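Local coordinates for DNA repair protein RAD2 (Saccharomyces cerevisiae, PDB 4Q0W), which cuts single-stranded DNA as a magnesium-dependent endonuclease and is essential for the incision step of nucleotide excision repair, at residues Glu153-Pro164 / Trp331-Phe342. Sequence-based numbering, arbitrary orientation.
Sequences EVQELLSRFGIP and WGVPDLDMLRSF
Arg160 reaches across to helix 336-347 and sits as a knob among Met338, Leu339, Ser341 and Phe342. Its extended chain carries NH1 to Met338 O at 2.7 Å, with the oxygen in the guanidinium plane. Phe342 N meets the same oxygen from the opposite face of its carbonyl plane. Arg160 NE forms a salt bridge to Glu156 OE2 at 2.6 Å, on the anti lone pair. Met338 CE and Phe342 CD1 lie over opposite faces of the guanidinium, each off centre; ring and guanidinium planes are 60° apart. With an alanine here, Glu156 would probably lose its cation partner, Met338 O would lose the NH1 bond, and a gap would open between Met338 and Phe342. With CG anti to the backbone N (chi1 -175°), Phe342 lays a ring face against Leu157. Leu339 CD2 lies over the Phe161 ring, 3.9 Å from its centroid. Asp335 N donates almost straight to Arg160 O at 2.8 Å, and Gly332 N donates to Gly162 O. Pro164 CD packs over the five-membered ring of Trp331, whose NE1 bonds to Pro71 O. Asp335 N-caps one helix; a Schellman motif at Gly162 ends the other. This near-antiparallel pair (151°) joins C-terminal helices to the I-domain in Rad2's catalytic core.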
loop_
_atom_site.group_PDB
_atom_site.type_symbol
_atom_site.label_atom_id
_atom_site.label_comp_id
_atom_site.label_asym_id
_atom_site.label_seq_id
_atom_site.Cartn_x
_atom_site.Cartn_y
_atom_site.Cartn_z
ATOM N N GLU A 153 -3.577 15.244 -39.505
ATOM C CA GLU A 153 -2.677 16.379 -39.323
ATOM C C GLU A 153 -1.259 15.963 -38.934
ATOM O O GLU A 153 -0.278 16.434 -39.523
ATOM C CB GLU A 153 -3.243 17.343 -38.273
ATOM C CG GLU A 153 -4.303 18.309 -38.834
ATOM C CD GLU A 153 -5.172 18.934 -37.752
ATOM O OE1 GLU A 153 -6.044 19.750 -38.105
ATOM O OE2 GLU A 153 -4.992 18.602 -36.554
ATOM N N VAL A 154 -1.146 15.097 -37.931
ATOM C CA VAL A 154 0.177 14.672 -37.490
ATOM C C VAL A 154 0.825 13.842 -38.592
ATOM O O VAL A 154 2.041 13.896 -38.786
ATOM C CB VAL A 154 0.152 13.926 -36.120
ATOM C CG1 VAL A 154 -0.391 14.832 -35.041
ATOM C CG2 VAL A 154 -0.671 12.658 -36.198
ATOM N N GLN A 155 0.018 13.111 -39.353
ATOM C CA GLN A 155 0.592 12.328 -40.436
ATOM C C GLN A 155 1.059 13.223 -41.589
ATOM O O GLN A 155 2.038 12.910 -42.263
ATOM C CB GLN A 155 -0.374 11.244 -40.909
ATOM C CG GLN A 155 -0.541 10.125 -39.875
ATOM C CD GLN A 155 -1.717 9.210 -40.180
ATOM O OE1 GLN A 155 -2.494 9.461 -41.105
ATOM N NE2 GLN A 155 -1.851 8.146 -39.400
ATOM N N GLU A 156 0.368 14.336 -41.809
ATOM C CA GLU A 156 0.810 15.304 -42.814
ATOM C C GLU A 156 2.145 15.903 -42.369
ATOM O O GLU A 156 3.069 16.043 -43.162
ATOM C CB GLU A 156 -0.238 16.405 -43.012
ATOM C CG GLU A 156 0.181 17.519 -43.987
ATOM C CD GLU A 156 0.408 17.013 -45.397
ATOM O OE1 GLU A 156 -0.210 15.996 -45.776
ATOM O OE2 GLU A 156 1.213 17.627 -46.130
ATOM N N LEU A 157 2.240 16.243 -41.090
ATOM C CA LEU A 157 3.483 16.747 -40.529
ATOM C C LEU A 157 4.610 15.751 -40.770
ATOM O O LEU A 157 5.681 16.117 -41.290
ATOM C CB LEU A 157 3.317 17.028 -39.040
ATOM C CG LEU A 157 4.546 17.542 -38.287
ATOM C CD1 LEU A 157 5.062 18.845 -38.892
ATOM C CD2 LEU A 157 4.220 17.732 -36.829
ATOM N N LEU A 158 4.355 14.490 -40.420
ATOM C CA LEU A 158 5.331 13.421 -40.624
ATOM C C LEU A 158 5.825 13.361 -42.071
ATOM O O LEU A 158 7.029 13.256 -42.322
ATOM C CB LEU A 158 4.745 12.072 -40.204
ATOM C CG LEU A 158 4.745 11.824 -38.696
ATOM C CD1 LEU A 158 3.882 10.604 -38.335
ATOM C CD2 LEU A 158 6.192 11.647 -38.195
ATOM N N SER A 159 4.910 13.455 -43.029
ATOM C CA SER A 159 5.327 13.315 -44.422
ATOM C C SER A 159 6.105 14.540 -44.928
ATOM O O SER A 159 7.030 14.396 -45.728
ATOM C CB SER A 159 4.146 12.968 -45.328
ATOM O OG SER A 159 3.256 14.058 -45.444
ATOM N N ARG A 160 5.767 15.730 -44.437
ATOM C CA ARG A 160 6.552 16.925 -44.771
ATOM C C ARG A 160 7.960 16.875 -44.158
ATOM O O ARG A 160 8.877 17.556 -44.640
ATOM C CB ARG A 160 5.810 18.200 -44.350
ATOM C CG ARG A 160 4.448 18.353 -45.049
ATOM C CD ARG A 160 3.758 19.684 -44.716
ATOM N NE ARG A 160 2.439 19.768 -45.351
ATOM C CZ ARG A 160 1.822 20.896 -45.698
ATOM N NH1 ARG A 160 2.396 22.080 -45.496
ATOM N NH2 ARG A 160 0.629 20.836 -46.265
ATOM N N PHE A 161 8.127 16.066 -43.104
ATOM C CA PHE A 161 9.447 15.800 -42.528
ATOM C C PHE A 161 10.151 14.700 -43.317
ATOM O O PHE A 161 11.330 14.424 -43.093
ATOM C CB PHE A 161 9.331 15.341 -41.076
ATOM C CG PHE A 161 9.511 16.434 -40.060
ATOM C CD1 PHE A 161 10.766 16.984 -39.822
ATOM C CD2 PHE A 161 8.429 16.888 -39.311
ATOM C CE1 PHE A 161 10.931 17.982 -38.876
ATOM C CE2 PHE A 161 8.586 17.883 -38.354
ATOM C CZ PHE A 161 9.840 18.427 -38.131
ATOM N N GLY A 162 9.426 14.063 -44.235
ATOM C CA GLY A 162 9.969 12.922 -44.951
ATOM C C GLY A 162 10.093 11.663 -44.094
ATOM O O GLY A 162 10.889 10.769 -44.407
ATOM N N ILE A 163 9.295 11.583 -43.028
ATOM C CA ILE A 163 9.332 10.432 -42.117
ATOM C C ILE A 163 8.235 9.424 -42.445
ATOM O O ILE A 163 7.052 9.757 -42.448
ATOM C CB ILE A 163 9.229 10.874 -40.646
ATOM C CG1 ILE A 163 10.447 11.722 -40.260
ATOM C CG2 ILE A 163 9.112 9.672 -39.698
ATOM C CD1 ILE A 163 10.252 12.470 -38.968
ATOM N N PRO A 164 8.632 8.175 -42.713
ATOM C CA PRO A 164 7.655 7.137 -43.028
ATOM C C PRO A 164 6.794 6.795 -41.811
ATOM O O PRO A 164 7.267 6.832 -40.665
ATOM C CB PRO A 164 8.532 5.933 -43.422
ATOM C CG PRO A 164 9.825 6.148 -42.739
ATOM C CD PRO A 164 10.012 7.653 -42.649
ATOM N N TRP A 331 13.343 6.717 -46.047
ATOM C CA TRP A 331 13.347 8.008 -45.382
ATOM C C TRP A 331 13.576 9.128 -46.397
ATOM O O TRP A 331 14.463 9.035 -47.247
ATOM C CB TRP A 331 14.403 8.036 -44.281
ATOM C CG TRP A 331 13.996 7.209 -43.088
ATOM C CD1 TRP A 331 13.426 7.659 -41.934
ATOM C CD2 TRP A 331 14.097 5.784 -42.958
ATOM N NE1 TRP A 331 13.177 6.602 -41.085
ATOM C CE2 TRP A 331 13.585 5.440 -41.689
ATOM C CE3 TRP A 331 14.584 4.766 -43.785
ATOM C CZ2 TRP A 331 13.549 4.122 -41.229
ATOM C CZ3 TRP A 331 14.544 3.456 -43.327
ATOM C CH2 TRP A 331 14.026 3.148 -42.063
ATOM N N GLY A 332 12.762 10.174 -46.319
ATOM C CA GLY A 332 12.944 11.324 -47.180
ATOM C C GLY A 332 13.703 12.412 -46.450
ATOM O O GLY A 332 14.209 12.199 -45.344
ATOM N N VAL A 333 13.792 13.576 -47.080
ATOM C CA VAL A 333 14.416 14.753 -46.496
ATOM C C VAL A 333 13.294 15.711 -46.064
ATOM O O VAL A 333 12.280 15.828 -46.753
ATOM C CB VAL A 333 15.356 15.426 -47.530
ATOM C CG1 VAL A 333 15.798 16.807 -47.068
ATOM C CG2 VAL A 333 16.571 14.539 -47.800
ATOM N N PRO A 334 13.450 16.362 -44.900
ATOM C CA PRO A 334 12.439 17.346 -44.496
ATOM C C PRO A 334 12.275 18.427 -45.563
ATOM O O PRO A 334 13.273 18.903 -46.113
ATOM C CB PRO A 334 13.028 17.957 -43.226
ATOM C CG PRO A 334 13.945 16.891 -42.682
ATOM C CD PRO A 334 14.492 16.170 -43.877
ATOM N N ASP A 335 11.028 18.772 -45.865
ATOM C CA ASP A 335 10.714 19.800 -46.848
ATOM C C ASP A 335 10.502 21.118 -46.106
ATOM O O ASP A 335 9.418 21.358 -45.560
ATOM C CB ASP A 335 9.442 19.408 -47.602
ATOM C CG ASP A 335 9.107 20.367 -48.737
ATOM O OD1 ASP A 335 9.366 21.585 -48.607
ATOM O OD2 ASP A 335 8.570 19.895 -49.759
ATOM N N LEU A 336 11.530 21.968 -46.089
ATOM C CA LEU A 336 11.491 23.211 -45.313
ATOM C C LEU A 336 10.324 24.122 -45.728
ATOM O O LEU A 336 9.617 24.663 -44.866
ATOM C CB LEU A 336 12.822 23.964 -45.438
ATOM C CG LEU A 336 12.939 25.223 -44.585
ATOM C CD1 LEU A 336 12.735 24.874 -43.121
ATOM C CD2 LEU A 336 14.267 25.926 -44.793
ATOM N N ASP A 337 10.132 24.276 -47.037
ATOM C CA ASP A 337 9.054 25.117 -47.566
ATOM C C ASP A 337 7.702 24.678 -47.010
ATOM O O ASP A 337 6.898 25.512 -46.595
ATOM C CB ASP A 337 9.010 25.055 -49.100
ATOM C CG ASP A 337 10.181 25.806 -49.763
ATOM O OD1 ASP A 337 11.102 26.243 -49.046
ATOM O OD2 ASP A 337 10.163 25.952 -51.002
ATOM N N MET A 338 7.458 23.367 -47.001
ATOM C CA MET A 338 6.141 22.851 -46.612
ATOM C C MET A 338 5.979 22.748 -45.098
ATOM O O MET A 338 4.861 22.839 -44.582
ATOM C CB MET A 338 5.845 21.515 -47.295
ATOM C CG MET A 338 5.734 21.617 -48.812
ATOM S SD MET A 338 4.497 22.842 -49.358
ATOM C CE MET A 338 2.968 21.943 -49.081
ATOM N N LEU A 339 7.093 22.572 -44.385
ATOM C CA LEU A 339 7.068 22.597 -42.928
ATOM C C LEU A 339 6.803 24.030 -42.442
ATOM O O LEU A 339 6.033 24.239 -41.504
ATOM C CB LEU A 339 8.390 22.044 -42.341
ATOM C CG LEU A 339 8.603 20.518 -42.349
ATOM C CD1 LEU A 339 10.044 20.143 -41.954
ATOM C CD2 LEU A 339 7.592 19.785 -41.435
ATOM N N ARG A 340 7.455 25.008 -43.067
ATOM C CA ARG A 340 7.211 26.422 -42.755
ATOM C C ARG A 340 5.730 26.770 -42.866
ATOM O O ARG A 340 5.132 27.320 -41.941
ATOM C CB ARG A 340 7.952 27.324 -43.740
ATOM C CG ARG A 340 9.428 27.564 -43.461
ATOM C CD ARG A 340 10.051 28.135 -44.739
ATOM N NE ARG A 340 11.378 28.711 -44.537
ATOM C CZ ARG A 340 12.081 29.286 -45.505
ATOM N NH1 ARG A 340 11.580 29.357 -46.729
ATOM N NH2 ARG A 340 13.281 29.784 -45.252
ATOM N N SER A 341 5.143 26.468 -44.013
ATOM C CA SER A 341 3.740 26.801 -44.208
ATOM C C SER A 341 2.817 25.987 -43.281
ATOM O O SER A 341 1.795 26.499 -42.802
ATOM C CB SER A 341 3.347 26.647 -45.683
ATOM O OG SER A 341 3.719 25.379 -46.193
ATOM N N PHE A 342 3.186 24.738 -43.005
ATOM C CA PHE A 342 2.384 23.896 -42.108
ATOM C C PHE A 342 2.306 24.476 -40.711
ATOM O O PHE A 342 1.214 24.626 -40.159
ATOM C CB PHE A 342 2.941 22.475 -42.028
ATOM C CG PHE A 342 2.086 21.538 -41.204
ATOM C CD1 PHE A 342 1.033 20.852 -41.791
ATOM C CD2 PHE A 342 2.330 21.355 -39.840
ATOM C CE1 PHE A 342 0.235 19.978 -41.042
ATOM C CE2 PHE A 342 1.533 20.485 -39.074
ATOM C CZ PHE A 342 0.485 19.798 -39.682
HETATM O O HOH W 1 9.347 15.411 -47.368
HETATM O O HOH W 2 13.348 12.474 -42.837
#